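Side-chain contacts in nucleoside phosphorylase, putative (Trypanosoma brucei, PDB 3BJE), which acts as a homodimeric uridine phosphorylase, releasing uracil from uridine by phosphorolysis and forming ribose 1-phosphate: residues A[312-317]-A[329-334]; A[55-60]-A[337-342]; A[127-130]-A[134-137]; A[121-126]-A[305-310]. All blocks are in the same frame, centred on the assembly; numbering follows the deposited sequence.

Contact 1: A[312-317]-A[329-334]. With URA (uracil), chain D.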
loop_
_atom_site.group_PDB
_atom_site.type_symbol
_atom_site.label_atom_id
_atom_site.label_comp_id
_atom_site.label_asym_id
_atom_site.label_seq_id
_atom_site.Cartn_x
_atom_site.Cartn_y
_atom_site.Cartn_z
ATOM N N ALA A 312 5.999 5.661 -16.364
ATOM C CA ALA A 312 5.178 6.410 -17.297
ATOM C C ALA A 312 3.757 5.994 -17.002
ATOM O O ALA A 312 3.487 4.810 -16.880
ATOM C CB ALA A 312 5.541 6.090 -18.750
ATOM N N CYS A 313 2.847 6.957 -16.884
ATOM C CA CYS A 313 1.486 6.647 -16.474
ATOM C C CYS A 313 0.474 7.359 -17.340
ATOM O O CYS A 313 0.642 8.529 -17.625
ATOM C CB CYS A 313 1.263 7.068 -15.025
ATOM S SG CYS A 313 2.347 6.274 -13.813
ATOM N N VAL A 314 -0.586 6.649 -17.717
ATOM C CA VAL A 314 -1.665 7.217 -18.491
ATOM C C VAL A 314 -2.528 8.111 -17.587
ATOM O O VAL A 314 -2.954 7.688 -16.513
ATOM C CB VAL A 314 -2.532 6.089 -19.146
ATOM C CG1 VAL A 314 -3.711 6.657 -19.936
ATOM C CG2 VAL A 314 -1.674 5.201 -20.055
ATOM N N VAL A 315 -2.812 9.329 -18.053
ATOM C CA VAL A 315 -3.594 10.285 -17.259
ATOM C C VAL A 315 -5.070 9.922 -17.360
ATOM O O VAL A 315 -5.694 10.139 -18.394
ATOM C CB VAL A 315 -3.337 11.742 -17.706
ATOM C CG1 VAL A 315 -4.213 12.760 -16.929
ATOM C CG2 VAL A 315 -1.869 12.087 -17.547
ATOM N N VAL A 316 -5.618 9.340 -16.295
ATOM C CA VAL A 316 -7.025 8.930 -16.263
ATOM C C VAL A 316 -7.910 9.852 -15.422
ATOM O O VAL A 316 -9.131 9.707 -15.415
ATOM C CB VAL A 316 -7.183 7.490 -15.756
ATOM C CG1 VAL A 316 -6.407 6.513 -16.645
ATOM C CG2 VAL A 316 -6.716 7.375 -14.296
ATOM N N SER A 317 -7.297 10.799 -14.723
ATOM C CA SER A 317 -8.050 11.763 -13.938
ATOM C C SER A 317 -7.452 13.138 -14.136
ATOM O O SER A 317 -6.270 13.360 -13.890
ATOM C CB SER A 317 -8.022 11.398 -12.458
ATOM O OG SER A 317 -8.661 12.404 -11.690
ATOM N N ASP A 329 -13.248 2.363 -22.718
ATOM C CA ASP A 329 -12.669 2.072 -24.034
ATOM C C ASP A 329 -11.512 2.998 -24.400
ATOM O O ASP A 329 -10.495 2.545 -24.932
ATOM C CB ASP A 329 -13.746 2.163 -25.129
ATOM C CG ASP A 329 -14.745 1.022 -25.068
ATOM O OD1 ASP A 329 -14.628 0.161 -24.171
ATOM O OD2 ASP A 329 -15.653 0.986 -25.925
ATOM N N GLN A 330 -11.687 4.291 -24.138
ATOM C CA GLN A 330 -10.650 5.297 -24.411
ATOM C C GLN A 330 -9.343 4.976 -23.682
ATOM O O GLN A 330 -8.255 5.107 -24.244
ATOM C CB GLN A 330 -11.152 6.689 -24.008
ATOM C CG GLN A 330 -11.441 6.848 -22.497
ATOM C CD GLN A 330 -12.249 8.084 -22.177
ATOM O OE1 GLN A 330 -12.138 9.108 -22.855
ATOM N NE2 GLN A 330 -13.074 7.996 -21.139
ATOM N N LEU A 331 -9.460 4.540 -22.435
ATOM C CA LEU A 331 -8.301 4.138 -21.644
ATOM C C LEU A 331 -7.670 2.862 -22.218
ATOM O O LEU A 331 -6.446 2.760 -22.337
ATOM C CB LEU A 331 -8.714 3.923 -20.184
ATOM C CG LEU A 331 -7.682 3.295 -19.249
ATOM C CD1 LEU A 331 -6.351 4.032 -19.299
ATOM C CD2 LEU A 331 -8.223 3.275 -17.833
ATOM N N ASP A 332 -8.514 1.896 -22.568
ATOM C CA ASP A 332 -8.047 0.621 -23.109
ATOM C C ASP A 332 -7.197 0.855 -24.358
ATOM O O ASP A 332 -6.152 0.234 -24.525
ATOM C CB ASP A 332 -9.235 -0.283 -23.471
ATOM C CG ASP A 332 -9.992 -0.797 -22.250
ATOM O OD1 ASP A 332 -9.520 -0.623 -21.104
ATOM O OD2 ASP A 332 -11.071 -1.391 -22.451
ATOM N N ALA A 333 -7.655 1.754 -25.222
ATOM C CA ALA A 333 -6.949 2.075 -26.466
ATOM C C ALA A 333 -5.622 2.784 -26.202
ATOM O O ALA A 333 -4.604 2.486 -26.839
ATOM C CB ALA A 333 -7.836 2.928 -27.370
ATOM N N ALA A 334 -5.640 3.731 -25.271
ATOM C CA ALA A 334 -4.426 4.437 -24.889
ATOM C C ALA A 334 -3.429 3.471 -24.264
ATOM O O ALA A 334 -2.242 3.512 -24.577
ATOM C CB ALA A 334 -4.746 5.591 -23.927
HETATM N N1 URA D . -4.285 7.026 -9.861
HETATM C C2 URA D . -4.004 7.817 -8.802
HETATM O O2 URA D . -3.236 7.428 -7.866
HETATM N N3 URA D . -4.552 9.019 -8.716
HETATM C C4 URA D . -5.394 9.475 -9.664
HETATM O O4 URA D . -5.872 10.614 -9.530
HETATM C C5 URA D . -5.705 8.677 -10.747
HETATM C C6 URA D . -5.124 7.425 -10.822
#

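Contact 2: A[55-60]-A[337-342]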
loop_
_atom_site.group_PDB
_atom_site.type_symbol
_atom_site.label_atom_id
_atom_site.label_comp_id
_atom_site.label_asym_id
_atom_site.label_seq_id
_atom_site.Cartn_x
_atom_site.Cartn_y
_atom_site.Cartn_z
ATOM N N VAL A 55 -1.553 -7.516 -16.272
ATOM C CA VAL A 55 -0.480 -8.460 -16.541
ATOM C C VAL A 55 -0.786 -9.255 -17.816
ATOM O O VAL A 55 0.071 -9.408 -18.682
ATOM C CB VAL A 55 -0.255 -9.423 -15.350
ATOM C CG1 VAL A 55 0.623 -10.602 -15.746
ATOM C CG2 VAL A 55 0.373 -8.668 -14.162
ATOM N N ASP A 56 -2.012 -9.742 -17.934
ATOM C CA ASP A 56 -2.391 -10.519 -19.122
ATOM C C ASP A 56 -2.455 -9.687 -20.390
ATOM O O ASP A 56 -2.161 -10.185 -21.481
ATOM C CB ASP A 56 -3.722 -11.221 -18.892
ATOM C CG ASP A 56 -3.595 -12.397 -17.950
ATOM O OD1 ASP A 56 -2.452 -12.780 -17.631
ATOM O OD2 ASP A 56 -4.629 -12.947 -17.549
ATOM N N VAL A 57 -2.818 -8.417 -20.252
ATOM C CA VAL A 57 -2.858 -7.521 -21.392
ATOM C C VAL A 57 -1.437 -7.335 -21.936
ATOM O O VAL A 57 -1.196 -7.428 -23.146
ATOM C CB VAL A 57 -3.489 -6.146 -21.045
ATOM C CG1 VAL A 57 -3.698 -5.342 -22.322
ATOM C CG2 VAL A 57 -4.808 -6.318 -20.283
ATOM N N ILE A 58 -0.490 -7.102 -21.035
ATOM C CA ILE A 58 0.901 -6.906 -21.412
ATOM C C ILE A 58 1.527 -8.193 -21.962
ATOM O O ILE A 58 2.205 -8.167 -22.977
ATOM C CB ILE A 58 1.734 -6.361 -20.234
ATOM C CG1 ILE A 58 1.282 -4.934 -19.936
ATOM C CG2 ILE A 58 3.220 -6.382 -20.563
ATOM C CD1 ILE A 58 1.935 -4.321 -18.699
ATOM N N SER A 59 1.301 -9.318 -21.309
ATOM C CA SER A 59 1.983 -10.552 -21.733
ATOM C C SER A 59 1.497 -10.997 -23.101
ATOM O O SER A 59 2.206 -11.718 -23.804
ATOM C CB SER A 59 1.825 -11.678 -20.713
ATOM O OG SER A 59 0.498 -12.130 -20.642
ATOM N N GLY A 60 0.305 -10.550 -23.483
ATOM C CA GLY A 60 -0.220 -10.811 -24.822
ATOM C C GLY A 60 0.622 -10.192 -25.924
ATOM O O GLY A 60 0.542 -10.615 -27.071
ATOM N N ARG A 337 -1.489 1.377 -26.808
ATOM C CA ARG A 337 -0.380 2.118 -27.425
ATOM C C ARG A 337 0.797 2.209 -26.467
ATOM O O ARG A 337 1.943 2.053 -26.855
ATOM C CB ARG A 337 -0.803 3.537 -27.810
ATOM C CG ARG A 337 -1.866 3.599 -28.887
ATOM C CD ARG A 337 -2.065 5.035 -29.350
ATOM N NE ARG A 337 -2.761 5.838 -28.347
ATOM C CZ ARG A 337 -4.084 5.968 -28.265
ATOM N NH1 ARG A 337 -4.904 5.370 -29.127
ATOM N NH2 ARG A 337 -4.599 6.726 -27.310
ATOM N N CYS A 338 0.502 2.480 -25.202
ATOM C CA CYS A 338 1.546 2.738 -24.228
ATOM C C CYS A 338 2.275 1.459 -23.836
ATOM O O CYS A 338 3.462 1.508 -23.516
ATOM C CB CYS A 338 0.968 3.439 -23.003
ATOM S SG CYS A 338 0.417 5.115 -23.414
ATOM N N ILE A 339 1.565 0.330 -23.841
ATOM C CA ILE A 339 2.209 -0.958 -23.577
ATOM C C ILE A 339 3.306 -1.193 -24.609
ATOM O O ILE A 339 4.430 -1.537 -24.255
ATOM C CB ILE A 339 1.222 -2.136 -23.572
ATOM C CG1 ILE A 339 0.319 -2.070 -22.338
ATOM C CG2 ILE A 339 1.975 -3.491 -23.585
ATOM C CD1 ILE A 339 -0.911 -2.956 -22.435
ATOM N N LYS A 340 2.982 -1.000 -25.886
ATOM C CA LYS A 340 3.968 -1.202 -26.939
ATOM C C LYS A 340 5.137 -0.236 -26.791
ATOM O O LYS A 340 6.294 -0.616 -26.928
ATOM C CB LYS A 340 3.342 -1.036 -28.327
ATOM C CG LYS A 340 4.289 -1.460 -29.422
ATOM C CD LYS A 340 3.667 -1.336 -30.804
ATOM C CE LYS A 340 4.665 -1.735 -31.891
ATOM N NZ LYS A 340 5.939 -0.971 -31.778
ATOM N N ILE A 341 4.826 1.023 -26.518
ATOM C CA ILE A 341 5.854 2.035 -26.306
ATOM C C ILE A 341 6.805 1.635 -25.165
ATOM O O ILE A 341 8.023 1.778 -25.293
ATOM C CB ILE A 341 5.207 3.420 -26.012
ATOM C CG1 ILE A 341 4.648 4.023 -27.303
ATOM C CG2 ILE A 341 6.192 4.367 -25.337
ATOM C CD1 ILE A 341 3.651 5.148 -27.086
ATOM N N ILE A 342 6.248 1.173 -24.048
ATOM C CA ILE A 342 7.077 0.797 -22.892
ATOM C C ILE A 342 7.898 -0.476 -23.146
ATOM O O ILE A 342 9.042 -0.564 -22.706
ATOM C CB ILE A 342 6.241 0.681 -21.597
ATOM C CG1 ILE A 342 5.677 2.055 -21.224
ATOM C CG2 ILE A 342 7.098 0.142 -20.450
ATOM C CD1 ILE A 342 6.754 3.087 -20.974
#

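Contact 3: A[127-130]-A[134-137]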
loop_
_atom_site.group_PDB
_atom_site.type_symbol
_atom_site.label_atom_id
_atom_site.label_comp_id
_atom_site.label_asym_id
_atom_site.label_seq_id
_atom_site.Cartn_x
_atom_site.Cartn_y
_atom_site.Cartn_z
ATOM N N ALA A 127 35.045 -4.824 -0.646
ATOM C CA ALA A 127 36.328 -4.961 0.029
ATOM C C ALA A 127 36.891 -6.369 -0.098
ATOM O O ALA A 127 37.938 -6.570 -0.713
ATOM C CB ALA A 127 36.190 -4.583 1.501
ATOM N N ASP A 128 36.181 -7.343 0.462
ATOM C CA ASP A 128 36.720 -8.698 0.587
ATOM C C ASP A 128 36.272 -9.654 -0.522
ATOM O O ASP A 128 36.307 -10.873 -0.344
ATOM C CB ASP A 128 36.368 -9.265 1.966
ATOM C CG ASP A 128 36.812 -8.354 3.100
ATOM O OD1 ASP A 128 37.972 -7.883 3.066
ATOM O OD2 ASP A 128 35.998 -8.104 4.017
ATOM N N ALA A 129 35.875 -9.108 -1.669
ATOM C CA ALA A 129 35.536 -9.932 -2.824
ATOM C C ALA A 129 36.814 -10.350 -3.545
ATOM O O ALA A 129 37.772 -9.575 -3.607
ATOM C CB ALA A 129 34.630 -9.175 -3.772
ATOM N N PRO A 130 36.838 -11.575 -4.095
ATOM C CA PRO A 130 37.929 -11.950 -4.986
ATOM C C PRO A 130 38.038 -10.986 -6.164
ATOM O O PRO A 130 37.021 -10.517 -6.671
ATOM C CB PRO A 130 37.524 -13.343 -5.481
ATOM C CG PRO A 130 36.572 -13.856 -4.475
ATOM C CD PRO A 130 35.863 -12.668 -3.922
ATOM N N PRO A 134 32.934 -13.782 -9.361
ATOM C CA PRO A 134 32.227 -12.999 -10.379
ATOM C C PRO A 134 31.521 -11.802 -9.751
ATOM O O PRO A 134 31.314 -11.781 -8.532
ATOM C CB PRO A 134 31.183 -13.979 -10.938
ATOM C CG PRO A 134 31.546 -15.317 -10.431
ATOM C CD PRO A 134 32.340 -15.119 -9.185
ATOM N N PHE A 135 31.171 -10.815 -10.572
ATOM C CA PHE A 135 30.474 -9.630 -10.084
ATOM C C PHE A 135 29.106 -9.476 -10.716
ATOM O O PHE A 135 28.924 -9.708 -11.914
ATOM C CB PHE A 135 31.289 -8.375 -10.356
ATOM C CG PHE A 135 32.644 -8.401 -9.726
ATOM C CD1 PHE A 135 32.779 -8.330 -8.347
ATOM C CD2 PHE A 135 33.786 -8.508 -10.510
ATOM C CE1 PHE A 135 34.026 -8.363 -7.755
ATOM C CE2 PHE A 135 35.038 -8.534 -9.929
ATOM C CZ PHE A 135 35.161 -8.462 -8.549
ATOM N N PHE A 136 28.143 -9.086 -9.891
ATOM C CA PHE A 136 26.842 -8.701 -10.389
ATOM C C PHE A 136 26.858 -7.218 -10.753
ATOM O O PHE A 136 27.288 -6.392 -9.949
ATOM C CB PHE A 136 25.779 -8.960 -9.331
ATOM C CG PHE A 136 24.403 -8.627 -9.784
ATOM C CD1 PHE A 136 23.680 -9.531 -10.548
ATOM C CD2 PHE A 136 23.820 -7.406 -9.441
ATOM C CE1 PHE A 136 22.403 -9.228 -10.977
ATOM C CE2 PHE A 136 22.547 -7.093 -9.875
ATOM C CZ PHE A 136 21.833 -8.002 -10.638
ATOM N N ASP A 137 26.391 -6.900 -11.961
ATOM C CA ASP A 137 26.274 -5.516 -12.441
ATOM C C ASP A 137 24.832 -5.016 -12.274
ATOM O O ASP A 137 23.963 -5.349 -13.076
ATOM C CB ASP A 137 26.667 -5.442 -13.915
ATOM C CG ASP A 137 26.653 -4.025 -14.467
ATOM O OD1 ASP A 137 26.242 -3.082 -13.758
ATOM O OD2 ASP A 137 27.069 -3.856 -15.632
#

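Contact 4: A[121-126]-A[305-310]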
loop_
_atom_site.group_PDB
_atom_site.type_symbol
_atom_site.label_atom_id
_atom_site.label_comp_id
_atom_site.label_asym_id
_atom_site.label_seq_id
_atom_site.Cartn_x
_atom_site.Cartn_y
_atom_site.Cartn_z
ATOM N N ARG A 121 25.739 -12.030 -3.947
ATOM C CA ARG A 121 26.690 -11.900 -5.031
ATOM C C ARG A 121 27.594 -10.703 -4.809
ATOM O O ARG A 121 27.175 -9.702 -4.232
ATOM C CB ARG A 121 25.932 -11.736 -6.349
ATOM C CG ARG A 121 25.085 -12.952 -6.735
ATOM C CD ARG A 121 24.376 -12.761 -8.072
ATOM N NE ARG A 121 23.402 -13.826 -8.275
ATOM C CZ ARG A 121 23.700 -15.076 -8.617
ATOM N NH1 ARG A 121 24.957 -15.447 -8.840
ATOM N NH2 ARG A 121 22.729 -15.972 -8.746
ATOM N N HIS A 122 28.838 -10.801 -5.276
ATOM C CA HIS A 122 29.778 -9.700 -5.157
ATOM C C HIS A 122 29.418 -8.626 -6.156
ATOM O O HIS A 122 28.866 -8.913 -7.222
ATOM C CB HIS A 122 31.219 -10.122 -5.466
ATOM C CG HIS A 122 31.711 -11.269 -4.650
ATOM N ND1 HIS A 122 31.768 -11.232 -3.277
ATOM C CD2 HIS A 122 32.177 -12.485 -5.019
ATOM C CE1 HIS A 122 32.246 -12.382 -2.832
ATOM N NE2 HIS A 122 32.509 -13.158 -3.868
ATOM N N ARG A 123 29.774 -7.397 -5.804
ATOM C CA ARG A 123 29.746 -6.276 -6.730
ATOM C C ARG A 123 31.139 -5.673 -6.794
ATOM O O ARG A 123 31.919 -5.788 -5.846
ATOM C CB ARG A 123 28.776 -5.221 -6.248
ATOM C CG ARG A 123 27.331 -5.616 -6.320
ATOM C CD ARG A 123 26.525 -4.442 -5.902
ATOM N NE ARG A 123 25.083 -4.635 -5.995
ATOM C CZ ARG A 123 24.225 -3.626 -5.892
ATOM N NH1 ARG A 123 24.668 -2.378 -5.762
ATOM N NH2 ARG A 123 22.928 -3.850 -5.978
ATOM N N LYS A 124 31.445 -5.024 -7.910
ATOM C CA LYS A 124 32.746 -4.383 -8.079
ATOM C C LYS A 124 32.962 -3.355 -6.972
ATOM O O LYS A 124 32.064 -2.581 -6.648
ATOM C CB LYS A 124 32.861 -3.739 -9.461
ATOM C CG LYS A 124 32.979 -4.766 -10.581
ATOM C CD LYS A 124 33.543 -4.169 -11.863
ATOM C CE LYS A 124 33.749 -5.248 -12.925
ATOM N NZ LYS A 124 34.414 -4.727 -14.156
ATOM N N GLY A 125 34.144 -3.384 -6.366
ATOM C CA GLY A 125 34.462 -2.486 -5.258
ATOM C C GLY A 125 34.245 -3.065 -3.867
ATOM O O GLY A 125 34.692 -2.480 -2.884
ATOM N N ASP A 126 33.562 -4.201 -3.762
ATOM C CA ASP A 126 33.463 -4.890 -2.473
ATOM C C ASP A 126 34.852 -5.166 -1.917
ATOM O O ASP A 126 35.709 -5.688 -2.626
ATOM C CB ASP A 126 32.708 -6.212 -2.602
ATOM C CG ASP A 126 31.223 -6.019 -2.810
ATOM O OD1 ASP A 126 30.740 -4.872 -2.711
ATOM O OD2 ASP A 126 30.542 -7.019 -3.082
ATOM N N LEU A 305 19.758 0.747 -5.024
ATOM C CA LEU A 305 20.347 -0.546 -5.422
ATOM C C LEU A 305 21.236 -0.468 -6.664
ATOM O O LEU A 305 21.916 -1.440 -6.991
ATOM C CB LEU A 305 19.263 -1.584 -5.688
ATOM C CG LEU A 305 18.420 -1.989 -4.500
ATOM C CD1 LEU A 305 17.344 -2.957 -4.972
ATOM C CD2 LEU A 305 19.309 -2.592 -3.428
ATOM N N GLY A 306 21.240 0.674 -7.343
ATOM C CA GLY A 306 21.934 0.809 -8.610
ATOM C C GLY A 306 21.211 0.248 -9.821
ATOM O O GLY A 306 21.815 0.104 -10.886
ATOM N N TYR A 307 19.925 -0.043 -9.684
ATOM C CA TYR A 307 19.117 -0.517 -10.793
ATOM C C TYR A 307 18.533 0.691 -11.520
ATOM O O TYR A 307 18.190 1.689 -10.877
ATOM C CB TYR A 307 17.960 -1.383 -10.299
ATOM C CG TYR A 307 18.317 -2.642 -9.516
ATOM C CD1 TYR A 307 19.629 -3.101 -9.417
ATOM C CD2 TYR A 307 17.325 -3.401 -8.910
ATOM C CE1 TYR A 307 19.935 -4.266 -8.718
ATOM C CE2 TYR A 307 17.625 -4.572 -8.187
ATOM C CZ TYR A 307 18.931 -4.996 -8.091
ATOM O OH TYR A 307 19.247 -6.155 -7.393
ATOM N N GLN A 308 18.413 0.610 -12.841
ATOM C CA GLN A 308 17.857 1.697 -13.639
ATOM C C GLN A 308 16.348 1.587 -13.616
ATOM O O GLN A 308 15.802 0.549 -14.000
ATOM C CB GLN A 308 18.344 1.610 -15.075
ATOM C CG GLN A 308 19.857 1.556 -15.196
ATOM C CD GLN A 308 20.334 1.859 -16.609
ATOM O OE1 GLN A 308 19.546 1.872 -17.557
ATOM N NE2 GLN A 308 21.624 2.140 -16.741
ATOM N N ALA A 309 15.670 2.642 -13.166
ATOM C CA ALA A 309 14.222 2.606 -13.053
ATOM C C ALA A 309 13.585 3.903 -13.526
ATOM O O ALA A 309 14.216 4.962 -13.552
ATOM C CB ALA A 309 13.794 2.289 -11.621
ATOM N N GLY A 310 12.309 3.795 -13.879
ATOM C CA GLY A 310 11.482 4.954 -14.169
ATOM C C GLY A 310 10.016 4.586 -14.260
ATOM O O GLY A 310 9.603 3.505 -13.867
#

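Contact 1: A[312-317]-A[329-334]
Leu331 lays its CD1 methyl against two valines of strand 312-317. That single carbon lies 3.6 Å from Val316 CG1 and 3.8 Å from Val314 CG1, and its sister Leu331 CD2 adds a looser touch on Val316 CG1 at 3.9 Å. Both valines are crossed at a slant rather than run alongside. The leucine reaches them because its CG is trans to the backbone N (chi1 171°), which brings the branch end closer to the strand than the start of the side chain would suggest. One helical turn further along, Ala334 points its CB toward the strand and makes a looser contact with Val314 CG1, 4.3 Å away.

Val316 works on two fronts. Its CG1 serves the helix, while its CG2 rests 3.8 Å from C6 of the bound uracil; Ser317 CB stands 3.7 Å from uracil O4. The polar grip on the base comes from Gln254 and Arg256, each hydrogen-bonded to it. Behind the valines, backbone bonds from Val314 to Gly147 and Cys149 tie the strand to its parallel neighbour, strand 142-151. Within these segments helix 329-334 runs nearly antiparallel to strand 312-317 (168°), their axes 9.8 Å apart, a usual helix-on-sheet layer of this alpha/beta phosphorylase fold.

The contact is thus wholly apolar. Without directional bonds, it depends on methyl shapes fitting together, and it backs a pocket-wall valine with a helix, so that C5 and C6 of the uracil face an apolar methyl, Val316 CG2, while its polar atoms are recognised by other residues.

Contact 2: A[55-60]-A[337-342]
Ile339 and Ile58 adopt the same first torsion, with CG1 trans to the carbonyl carbon (chi1 -70° and -68°), and this brings their CG1 branches together, crossing at a slant, between two helices. In Ile339 the branch then continues extended to CD1 (chi2 164°), which carries the methyl past Ile58 to the neighbouring Val57.

The outcome is one isoleucine spread over two consecutive residues. Ile339 CD1 meets Val57 CG1 at 3.7 Å, the side chains crossing at nearly a right angle. The methylene Ile58 CG1 is touched by all three carbons of Ile339 beyond CB: CG1 and CD1 each lie 3.9 Å from it, and CG2 lies at 4.0 Å. That last methyl also comes down to the helix backbone, 4.2 Å from Ile58 CA, so Ile339 touches Ile58 at both its backbone and its CG1 branch. Ile58 and Ile339 have the closest CA pair of the two segments, 6.5 Å apart.

The contact joins short helix 54-59 to the C-terminal helix 329-348 above the central strands. Ile58 also packs on Ile47 and Val49 of strand 45-49, and Ile339 on Leu146 of strand 142-151, so both isoleucines also rest on the strands beneath. Both are buried, whereas Val57 is partly exposed. At the outer side of the short helix, Asp56 forms a salt bridge with Arg77.

Chemically this is branched aliphatic packing, with nothing polar to fix its register, and is consistent with hydrophobic association of the two helices; the shorter one begins at Arg54, which lines the ribose 1-phosphate pocket.

Contact 3: A[127-130]-A[134-137]
Phe135 extends its ring to Ala129 and Pro130, so that the far end of the aromatic group, not its base, makes the contact. Its CG is trans to the carbonyl carbon (chi1 -59°), which sets the line of the CB-CG bond and hence where CZ ends up; the second torsion (chi2 -69°) sets the tilt of the ring about that line and brings CE1 to the alanine. The methyl Ala129 CB arrives at the ring edge, near the ring plane, 4.1 Å from Phe135 CE1. Beside it the carbonyl oxygen Pro130 O comes in obliquely, 3.3 Å from Phe135 CZ and 3.8 Å from Phe135 CE1. Here the proline offers its backbone oxygen rather than its ring, whose atoms stay further from the phenylalanine.

Both segments belong to the irregular excursion that links strand 119-120 to strand 142-151 of the nucleoside phosphorylase fold, and a cis peptide bond precedes Pro134 where the chain doubles back. His122 lies in the bend of this loop, touched by Ala129, Pro130 and Phe135, while its backbone is joined to that of Phe136.

The next side chain, Phe136, packs on Lys111 and Glu112 at the end of helix 97-112, whereas the ring of Phe135 also touches Lys124 of its own loop.

Contact 4: A[121-126]-A[305-310]
Arg123 brings its guanidinium to the carbonyl oxygen of Leu305, and both terminal nitrogens turn to that one acceptor. The stronger bond runs from Arg123 NH2 to Leu305 O, 2.8 Å long; it lies in the carbonyl plane on a lone pair, but is bent at the hydrogen (134°). The oxygen sits at the guanidinium edge, tilted 26° out of its plane. The companion from Arg123 NH1 to Leu305 O is weak, at 3.2 Å. The side chain reaches this oxygen by running extended from CG to NE. NH2 has a second partner, a salt bridge to Glu112, whose OE2 also binds the hydroxyl of Tyr307. Glu112 thus bridges the arginine and the tyrosine and is likely to restrain both; Tyr307 OH is further paired with His108.

Just after Leu305, Gly306 is the first residue to leave helical angles and forms a Schellman motif. A guanidinium placed there probably suits the partly negative helix end. Leu305 CB covers a face of the Tyr307 ring, 3.9 Å above its centre.

At the other end of Arg123, its backbone N gives a nearly straight bond (176°) to Asp126 OD2, 2.9 Å away and met from above the carboxylate plane. Asp126 N returns a bond to Arg123 O, closing a type II turn with Gly125 at positive phi. Arg260 of the second subunit forms a salt bridge with the same OD2.

The loop 121-126 thus lies between helix 97-112, the junction of helix 295-305 with strand 308-318, and the dimer partner.

From the N terminus, residues 55-60 open contact 2, the widest loop, and all the others fall within it. Residues 121-126 open contact 4, and contact 3 then closes a very short loop of its own within contact 4's span, before 305-310 completes contact 4. Contact 1 follows in series, from strand 308-318 to the start of helix 329-348, and 337-342 on that helix finally closes contact 2. No loops cross. Contacts 1 and 2 touch along the C-terminal helix, layering it over the central strands; contacts 3 and 4 adjoin in the peripheral loop. Contact 4 lies at the start of strand 308-318 and contact 1 further along it, their centres 33 Å apart.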